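Local coordinates for protein glycosyl hydrolase BlGH5_18 (Bifidobacterium longum subsp. infantis, PDB 7LQX) that is a family 5, subfamily 18 glycoside hydrolase that probably cleaves glycosidic bonds during N-glycan breakdown in a gut bifidobacterium, at residues F26-T31 with R345-M350; D316-M321 with F334-N339. One frame throughout, in Å; residues are numbered along the deposited sequence. Where two conformers were deposited one is given.

In the fold
Contact 1 joins the first strand to the last helix of the (beta/alpha)8 barrel expected of a family 5 glycoside hydrolase; contact 2 lies in the loop of the last beta-alpha unit. Contact 1 lays helix 342-354 against strand 25-29, which lies in the sheet between strands 62-65 and 306-312. Contact 2 falls within the long loop that joins strand 306-312 to that same helix, so along the chain it is nested inside the span closed by contact 1. Their centres are 16 Å apart and their nearest atoms about 5 Å, without touching. The apolar contact thus packs the closing helix on the barrel wall, while the polar one folds the loop leading into it and lies where the second subunit approaches.

Contact 1: F26-T31 with R345-M350; sequences FGVNYT and RAFAEM
Phe26 and Phe347 meet as an oblique aromatic pair, their ring centroids 5.7 Å apart and their planes inclined at 59°. The touch is made by Phe26 CD2, which lies 3.8 Å from Phe347 CZ, and Phe347 CE1 comes in at the edge of the Phe26 ring, in its plane. Phe347 sends its ring from the helix to the strand because chi1 of -167° sets CG opposite the backbone N. Val28 adds a looser apolar touch, CG1 standing 4.4 Å from Phe347 CE2.

The other neighbours of these rings are backbone groups. Gly27 O sits at the edge of the Phe347 ring, 3.3 Å from CE2, so a carbonyl oxygen faces the slightly positive C-H rim. Met350, a selenomethionine, offers mainly its main chain: its carbonyl carbon lies over one face of the Phe26 ring, and Met350 O is 3.8 Å from Phe26 CZ. Replacing Phe26 by an alanine would probably open a gap between strand and helix, taking from Phe347 one of its aromatic neighbours and from the Met350 carbonyl the face it rests on.

All five touching residues are buried. The axes of 26-29 and 345-350 approach to 9.5 Å and run at 146°, the roughly antiparallel course of a barrel helix packed outside its strands. Strand 25-29 is bonded through its backbone to Asp61, His62 and Arg64 on one side and to Val309 and Trp311 on the other. Phe347 also packs on Val309 and meets the Trp311 ring, while Ile297 of helix 289-300 touches both Phe347 and Met350, so helix 342-354 packs on the barrel wall and against helix 289-300.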
ATOM      1  N   PHE A  26     -10.658 -23.170 -21.922  1.00 10.31           N
ATOM      2  CA  PHE A  26     -10.450 -23.654 -20.558  1.00  9.47           C
ATOM      3  C   PHE A  26      -9.097 -23.172 -20.055  1.00  9.41           C
ATOM      4  O   PHE A  26      -8.080 -23.353 -20.733  1.00  9.68           O
ATOM      5  CB  PHE A  26     -10.576 -25.183 -20.469  1.00  9.80           C
ATOM      6  CG  PHE A  26     -11.999 -25.647 -20.456  1.00 10.41           C
ATOM      7  CD1 PHE A  26     -12.719 -25.791 -21.636  1.00 11.45           C
ATOM      8  CD2 PHE A  26     -12.641 -25.883 -19.254  1.00 10.67           C
ATOM      9  CE1 PHE A  26     -14.042 -26.194 -21.607  1.00 12.16           C
ATOM     10  CE2 PHE A  26     -13.958 -26.282 -19.221  1.00 10.75           C
ATOM     11  CZ  PHE A  26     -14.665 -26.426 -20.395  1.00 11.79           C
ATOM     12  N   GLY A  27      -9.093 -22.530 -18.894  1.00  8.49           N
ATOM     13  CA  GLY A  27      -7.860 -21.998 -18.357  1.00  8.91           C
ATOM     14  C   GLY A  27      -7.943 -21.810 -16.859  1.00  8.15           C
ATOM     15  O   GLY A  27      -8.884 -22.264 -16.205  1.00  7.67           O
ATOM     16  N   VAL A  28      -6.927 -21.138 -16.310  1.00  7.19           N
ATOM     17  CA  VAL A  28      -6.840 -20.917 -14.872  1.00  6.82           C
ATOM     18  C   VAL A  28      -6.451 -19.479 -14.571  1.00  6.75           C
ATOM     19  O   VAL A  28      -5.725 -18.826 -15.328  1.00  7.42           O
ATOM     20  CB  VAL A  28      -5.859 -21.878 -14.157  1.00  8.53           C
ATOM     21  CG1 VAL A  28      -6.334 -23.308 -14.271  1.00  8.97           C
ATOM     22  CG2 VAL A  28      -4.454 -21.730 -14.710  1.00  9.42           C
ATOM     23  N   ASN A  29      -6.956 -18.995 -13.444  1.00  7.39           N
ATOM     24  CA  ASN A  29      -6.437 -17.805 -12.792  1.00  6.85           C
ATOM     25  C   ASN A  29      -5.139 -18.201 -12.116  1.00  7.25           C
ATOM     26  O   ASN A  29      -5.137 -19.053 -11.226  1.00  7.53           O
ATOM     27  CB  ASN A  29      -7.464 -17.320 -11.778  1.00  6.72           C
ATOM     28  CG  ASN A  29      -8.680 -16.716 -12.454  1.00  5.89           C
ATOM     29  OD1 ASN A  29      -8.628 -15.581 -12.916  1.00  7.35           O
ATOM     30  ND2 ASN A  29      -9.769 -17.482 -12.536  1.00  6.64           N
ATOM     31  N   TYR A  30      -4.036 -17.614 -12.565  1.00  7.54           N
ATOM     32  CA  TYR A  30      -2.703 -18.067 -12.176  1.00  7.30           C
ATOM     33  C   TYR A  30      -2.282 -17.392 -10.880  1.00  6.65           C
ATOM     34  O   TYR A  30      -2.076 -16.176 -10.844  1.00  7.72           O
ATOM     35  CB  TYR A  30      -1.705 -17.807 -13.304  1.00  7.60           C
ATOM     36  CG  TYR A  30      -0.279 -18.120 -12.934  1.00  7.04           C
ATOM     37  CD1 TYR A  30       0.036 -19.283 -12.270  1.00  8.28           C
ATOM     38  CD2 TYR A  30       0.753 -17.249 -13.260  1.00  9.19           C
ATOM     39  CE1 TYR A  30       1.352 -19.575 -11.909  1.00  8.55           C
ATOM     40  CE2 TYR A  30       2.061 -17.536 -12.925  1.00  8.91           C
ATOM     41  CZ  TYR A  30       2.359 -18.695 -12.251  1.00  9.26           C
ATOM     42  OH  TYR A  30       3.675 -18.940 -11.910  1.00  9.76           O
ATOM     43  N   THR A  31      -2.178 -18.194  -9.825  1.00  6.99           N
ATOM     44  CA  THR A  31      -1.625 -17.770  -8.554  1.00  6.90           C
ATOM     45  C   THR A  31      -0.221 -18.356  -8.437  1.00  8.37           C
ATOM     46  O   THR A  31      -0.087 -19.572  -8.242  1.00 10.12           O
ATOM     47  CB  THR A  31      -2.519 -18.258  -7.413  1.00  7.92           C
ATOM     48  OG1 THR A  31      -2.912 -19.619  -7.636  1.00  8.80           O
ATOM     49  CG2 THR A  31      -3.775 -17.412  -7.308  1.00  8.77           C
ATOM     50  N   ARG A 345      -7.815 -32.825 -11.528  1.00  9.89           N
ATOM     51  CA  ARG A 345      -8.158 -33.903 -12.449  1.00 10.93           C
ATOM     52  C   ARG A 345      -9.568 -33.722 -13.000  1.00 10.08           C
ATOM     53  O   ARG A 345      -9.813 -33.951 -14.191  1.00 12.09           O
ATOM     54  CB  ARG A 345      -8.011 -35.252 -11.737  1.00 13.96           C
ATOM     55  CG  ARG A 345      -6.618 -35.536 -11.187  1.00 15.49           C
ATOM     56  CD  ARG A 345      -6.567 -36.850 -10.366  1.00 16.74           C
ATOM     57  NE  ARG A 345      -5.283 -37.071  -9.707  1.00 18.98           N
ATOM     58  CZ  ARG A 345      -4.181 -37.467 -10.334  1.00 20.89           C
ATOM     59  NH1 ARG A 345      -3.057 -37.642  -9.657  1.00 19.64           N
ATOM     60  NH2 ARG A 345      -4.199 -37.680 -11.642  1.00 26.25           N
ATOM     61  N   ALA A 346     -10.508 -33.286 -12.156  1.00 10.25           N
ATOM     62  CA  ALA A 346     -11.872 -33.072 -12.626  1.00 11.20           C
ATOM     63  C   ALA A 346     -11.932 -31.952 -13.658  1.00 11.22           C
ATOM     64  O   ALA A 346     -12.622 -32.079 -14.677  1.00 11.27           O
ATOM     65  CB  ALA A 346     -12.795 -32.757 -11.448  1.00 11.97           C
ATOM     66  N   PHE A 347     -11.228 -30.848 -13.411  1.00  9.65           N
ATOM     67  CA  PHE A 347     -11.253 -29.739 -14.360  1.00  9.36           C
ATOM     68  C   PHE A 347     -10.616 -30.139 -15.680  1.00  9.83           C
ATOM     69  O   PHE A 347     -11.131 -29.786 -16.748  1.00  8.93           O
ATOM     70  CB  PHE A 347     -10.565 -28.519 -13.758  1.00  9.35           C
ATOM     71  CG  PHE A 347     -10.799 -27.242 -14.522  1.00  8.10           C
ATOM     72  CD1 PHE A 347     -12.087 -26.791 -14.773  1.00  8.32           C
ATOM     73  CD2 PHE A 347      -9.736 -26.476 -14.962  1.00  9.04           C
ATOM     74  CE1 PHE A 347     -12.309 -25.606 -15.459  1.00 10.22           C
ATOM     75  CE2 PHE A 347      -9.959 -25.291 -15.645  1.00  9.99           C
ATOM     76  CZ  PHE A 347     -11.244 -24.861 -15.891  1.00  9.11           C
ATOM     77  N   ALA A 348      -9.525 -30.910 -15.630  1.00 10.25           N
ATOM     78  CA  ALA A 348      -8.921 -31.424 -16.852  1.00 10.33           C
ATOM     79  C   ALA A 348      -9.918 -32.266 -17.635  1.00 11.92           C
ATOM     80  O   ALA A 348      -9.994 -32.172 -18.867  1.00 11.51           O
ATOM     81  CB  ALA A 348      -7.677 -32.247 -16.515  1.00 11.76           C
ATOM     82  N   GLU A 349     -10.690 -33.102 -16.934  1.00 11.18           N
ATOM     83  CA  GLU A 349     -11.689 -33.930 -17.601  1.00 14.24           C
ATOM     84  C   GLU A 349     -12.752 -33.069 -18.261  1.00 11.08           C
ATOM     85  O   GLU A 349     -13.212 -33.364 -19.368  1.00 12.59           O
ATOM     86  CB  GLU A 349     -12.339 -34.878 -16.593  1.00 14.39           C
ATOM     87  CG  GLU A 349     -11.423 -35.985 -16.100  1.00 21.10           C
ATOM     88  CD  GLU A 349     -11.855 -36.570 -14.757  1.00 35.82           C
ATOM     89  OE1 GLU A 349     -11.033 -37.265 -14.118  1.00 41.23           O
ATOM     90  OE2 GLU A 349     -13.007 -36.335 -14.334  1.00 34.59           O
HETATM   91  N   MSE A 350     -13.150 -31.995 -17.602  1.00 10.80           N
HETATM   92  CA  MSE A 350     -14.184 -31.133 -18.157  1.00 10.32           C
HETATM   93  C   MSE A 350     -13.670 -30.400 -19.389  1.00 11.09           C
HETATM   94  O   MSE A 350     -14.393 -30.250 -20.374  1.00 10.74           O
HETATM   95  CB  MSE A 350     -14.678 -30.155 -17.101  1.00 12.26           C
HETATM   96  CG  MSE A 350     -15.402 -30.822 -15.937  1.00 11.10           C
HETATM   97 SE   MSE A 350     -16.890 -31.956 -16.438  1.00 24.50          SE
HETATM   98  CE  MSE A 350     -15.977 -33.626 -16.790  1.00 32.03           C
TER

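Contact 2: D316-M321 with F334-N339; sequences DVDSRM and FDEHGN
Ser319 N donates to Glu336 OE1 over 2.8 Å in an almost straight bond (170°), from above the carboxylate plane. In the conformer given, Ser319 OG donates to the syn lone pair of Glu336 OE2 at 3.0 Å; this second bond is less certain. The Glu336 chain beyond CG is extended (chi2 170°), which carries the carboxylate out to the turn. There OE1 lies 3.5 Å from Asp318 OD1, two acceptors of like charge, their carboxylates crossing nearly at a right angle; the nearby Arg320 guanidinium probably eases the repulsion.

Asp318 OD1 is itself gripped twice, by Arg320 N at 2.9 Å through the anti lone pair and by Arg320 NE on the syn side, tilted out of the carboxylate plane. The first bond closes an Asx turn; the second belongs to a side-on salt bridge whose other arm joins Arg320 NH2 to Asp318 OD2 at 2.8 Å. These bonds tie Arg320 to the start of the 318-321 beta turn.

Asp316 N donates to Phe334 O at 2.9 Å, and a water bridges Asp316 OD2 to Glu336 N. Asp335 OD1 receives His337 N and Asn339 N from the two faces of its plane, the bond from His337 N making an Asx turn within the 335-338 beta turn. Gly338 suits this turn, since at its backbone angles a CB would jam against the preceding carbonyl oxygen.

Asp316 OD1 has further partners, Gly332 N and a salt bridge to Lys341, just before helix 342-354. Phe334 packs on Arg54 of helix 45-57, whose guanidinium also bonds Gly338 O. At the other end, Arg320 O bonds Thr77 of the second subunit and Trp78 of that subunit packs on Asp318, Arg320 and Met321, so the loop after strand 306-312 runs from the first barrel helix to the dimer interface.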
ATOM      1  N   ASP A 316      -2.806 -23.545  -4.757  1.00  9.56           N
ATOM      2  CA  ASP A 316      -3.128 -23.196  -3.380  1.00  8.44           C
ATOM      3  C   ASP A 316      -2.229 -22.060  -2.899  1.00 10.31           C
ATOM      4  O   ASP A 316      -1.099 -21.889  -3.370  1.00 10.39           O
ATOM      5  CB  ASP A 316      -2.914 -24.408  -2.465  1.00  9.42           C
ATOM      6  CG  ASP A 316      -4.061 -25.401  -2.500  1.00  9.45           C
ATOM      7  OD1 ASP A 316      -5.077 -25.148  -3.171  1.00  9.95           O
ATOM      8  OD2 ASP A 316      -3.928 -26.462  -1.852  1.00 11.71           O
ATOM      9  N   VAL A 317      -2.742 -21.261  -1.968  1.00  8.79           N
ATOM     10  CA  VAL A 317      -1.946 -20.198  -1.361  1.00  9.05           C
ATOM     11  C   VAL A 317      -1.106 -20.791  -0.241  1.00  9.70           C
ATOM     12  O   VAL A 317      -1.627 -21.482   0.641  1.00 10.66           O
ATOM     13  CB  VAL A 317      -2.844 -19.076  -0.820  1.00  8.56           C
ATOM     14  CG1 VAL A 317      -1.991 -17.940  -0.267  1.00 10.46           C
ATOM     15  CG2 VAL A 317      -3.786 -18.581  -1.895  1.00 10.52           C
ATOM     16  N   ASP A 318       0.193 -20.514  -0.269  1.00  9.49           N
ATOM     17  CA  ASP A 318       1.122 -21.017   0.733  1.00 10.26           C
ATOM     18  C   ASP A 318       0.561 -20.885   2.143  1.00 10.60           C
ATOM     19  O   ASP A 318       0.102 -19.817   2.552  1.00 10.04           O
ATOM     20  CB  ASP A 318       2.419 -20.217   0.613  1.00 12.22           C
ATOM     21  CG  ASP A 318       3.598 -20.929   1.217  1.00 16.26           C
ATOM     22  OD1 ASP A 318       3.560 -21.224   2.428  1.00 13.97           O
ATOM     23  OD2 ASP A 318       4.557 -21.199   0.468  1.00 17.98           O
ATOM     24  N   SER A 319       0.620 -21.995   2.899  0.75 11.67           N
ATOM     25  CA  SER A 319       0.104 -22.018   4.263  0.75 11.76           C
ATOM     26  C   SER A 319       0.888 -21.111   5.202  0.75 12.86           C
ATOM     27  O   SER A 319       0.413 -20.819   6.304  0.75 15.61           O
ATOM     28  CB  SER A 319       0.122 -23.449   4.820  0.75 13.08           C
ATOM     29  OG  SER A 319       1.441 -23.972   4.894  0.75 18.92           O
ATOM     30  N   ARG A 320       2.076 -20.668   4.801  1.00 10.94           N
ATOM     31  CA  ARG A 320       2.840 -19.747   5.629  1.00 12.29           C
ATOM     32  C   ARG A 320       2.271 -18.341   5.626  1.00 11.37           C
ATOM     33  O   ARG A 320       2.649 -17.537   6.485  1.00 12.34           O
ATOM     34  CB  ARG A 320       4.278 -19.712   5.140  1.00 12.73           C
ATOM     35  CG  ARG A 320       5.015 -20.983   5.484  1.00 14.42           C
ATOM     36  CD  ARG A 320       6.384 -21.015   4.849  1.00 16.52           C
ATOM     37  NE  ARG A 320       6.315 -21.247   3.410  1.00 16.61           N
ATOM     38  CZ  ARG A 320       7.380 -21.355   2.623  1.00 20.98           C
ATOM     39  NH1 ARG A 320       8.602 -21.252   3.132  1.00 25.70           N
ATOM     40  NH2 ARG A 320       7.221 -21.571   1.324  1.00 19.19           N
HETATM   41  N   MSE A 321       1.406 -18.013   4.680  1.00 10.48           N
HETATM   42  CA  MSE A 321       0.812 -16.681   4.624  1.00  9.47           C
HETATM   43  C   MSE A 321      -0.411 -16.606   5.503  1.00 11.89           C
HETATM   44  O   MSE A 321      -1.197 -17.548   5.568  1.00 13.47           O
HETATM   45  CB  MSE A 321       0.469 -16.336   3.184  1.00  9.74           C
HETATM   46  CG  MSE A 321       1.705 -16.247   2.304  1.00 11.41           C
HETATM   47 SE   MSE A 321       1.258 -15.870   0.519  1.00 22.54          SE
HETATM   48  CE  MSE A 321       3.064 -15.976  -0.193  1.00 15.18           C
ATOM     49  N   PHE A 334      -3.813 -27.265  -7.942  1.00  8.58           N
ATOM     50  CA  PHE A 334      -2.582 -27.863  -7.452  1.00  9.42           C
ATOM     51  C   PHE A 334      -2.395 -27.413  -6.011  1.00  9.71           C
ATOM     52  O   PHE A 334      -2.784 -26.299  -5.643  1.00 10.00           O
ATOM     53  CB  PHE A 334      -1.369 -27.371  -8.248  1.00  9.68           C
ATOM     54  CG  PHE A 334      -1.388 -27.769  -9.685  1.00 10.46           C
ATOM     55  CD1 PHE A 334      -0.857 -28.981 -10.088  1.00 13.02           C
ATOM     56  CD2 PHE A 334      -1.940 -26.941 -10.640  1.00 13.21           C
ATOM     57  CE1 PHE A 334      -0.873 -29.354 -11.418  1.00 12.26           C
ATOM     58  CE2 PHE A 334      -1.965 -27.314 -11.975  1.00 13.59           C
ATOM     59  CZ  PHE A 334      -1.432 -28.519 -12.363  1.00 14.17           C
ATOM     60  N   ASP A 335      -1.804 -28.278  -5.192  1.00  9.94           N
ATOM     61  CA  ASP A 335      -1.540 -27.928  -3.804  1.00  9.08           C
ATOM     62  C   ASP A 335      -0.312 -27.022  -3.716  1.00 10.31           C
ATOM     63  O   ASP A 335       0.325 -26.687  -4.718  1.00 11.89           O
ATOM     64  CB  ASP A 335      -1.491 -29.178  -2.925  1.00 10.78           C
ATOM     65  CG  ASP A 335      -0.328 -30.087  -3.234  1.00 11.83           C
ATOM     66  OD1 ASP A 335       0.732 -29.613  -3.702  1.00 11.58           O
ATOM     67  OD2 ASP A 335      -0.481 -31.305  -2.984  1.00 13.81           O
ATOM     68  N   GLU A 336       0.020 -26.610  -2.492  1.00 11.75           N
ATOM     69  CA  GLU A 336       1.098 -25.649  -2.277  1.00 13.97           C
ATOM     70  C   GLU A 336       2.476 -26.240  -2.520  1.00 16.09           C
ATOM     71  O   GLU A 336       3.471 -25.511  -2.421  1.00 16.99           O
ATOM     72  CB  GLU A 336       1.030 -25.057  -0.866  1.00 15.95           C
ATOM     73  CG  GLU A 336       1.410 -26.029   0.256  1.00 15.88           C
ATOM     74  CD  GLU A 336       1.560 -25.343   1.599  1.00 24.23           C
ATOM     75  OE1 GLU A 336       1.894 -24.143   1.614  1.00 21.05           O
ATOM     76  OE2 GLU A 336       1.362 -25.998   2.646  1.00 26.75           O
ATOM     77  N   HIS A 337       2.575 -27.535  -2.813  1.00 13.58           N
ATOM     78  CA  HIS A 337       3.827 -28.143  -3.233  1.00 15.09           C
ATOM     79  C   HIS A 337       3.830 -28.483  -4.716  1.00 15.32           C
ATOM     80  O   HIS A 337       4.766 -29.130  -5.196  1.00 18.61           O
ATOM     81  CB  HIS A 337       4.126 -29.358  -2.361  1.00 17.22           C
ATOM     82  CG  HIS A 337       4.254 -29.019  -0.908  1.00 18.19           C
ATOM     83  ND1 HIS A 337       5.362 -28.389  -0.386  1.00 21.12           N
ATOM     84  CD2 HIS A 337       3.401 -29.199   0.128  1.00 20.53           C
ATOM     85  CE1 HIS A 337       5.195 -28.212   0.912  1.00 20.83           C
ATOM     86  NE2 HIS A 337       4.011 -28.692   1.248  1.00 21.40           N
ATOM     87  N   GLY A 338       2.815 -28.040  -5.455  1.00 14.53           N
ATOM     88  CA  GLY A 338       2.791 -28.162  -6.891  1.00 14.84           C
ATOM     89  C   GLY A 338       2.140 -29.410  -7.433  1.00 14.96           C
ATOM     90  O   GLY A 338       2.188 -29.632  -8.648  1.00 16.38           O
ATOM     91  N   ASN A 339       1.522 -30.220  -6.589  1.00 12.98           N
ATOM     92  CA  ASN A 339       0.982 -31.503  -7.015  1.00 11.11           C
ATOM     93  C   ASN A 339      -0.513 -31.432  -7.253  1.00 11.42           C
ATOM     94  O   ASN A 339      -1.246 -30.768  -6.516  1.00 11.61           O
ATOM     95  CB  ASN A 339       1.313 -32.548  -5.964  1.00 12.87           C
ATOM     96  CG  ASN A 339       2.796 -32.710  -5.801  1.00 15.09           C
ATOM     97  OD1 ASN A 339       3.516 -32.822  -6.793  1.00 18.58           O
ATOM     98  ND2 ASN A 339       3.276 -32.666  -4.568  1.00 14.96           N
TER
HETATM   99  O   HOH W   1      -1.788 -26.651  -0.358  1.00 13.92           O
HETATM  100  O   HOH W   2       3.624 -22.690  -1.999  1.00 27.64           O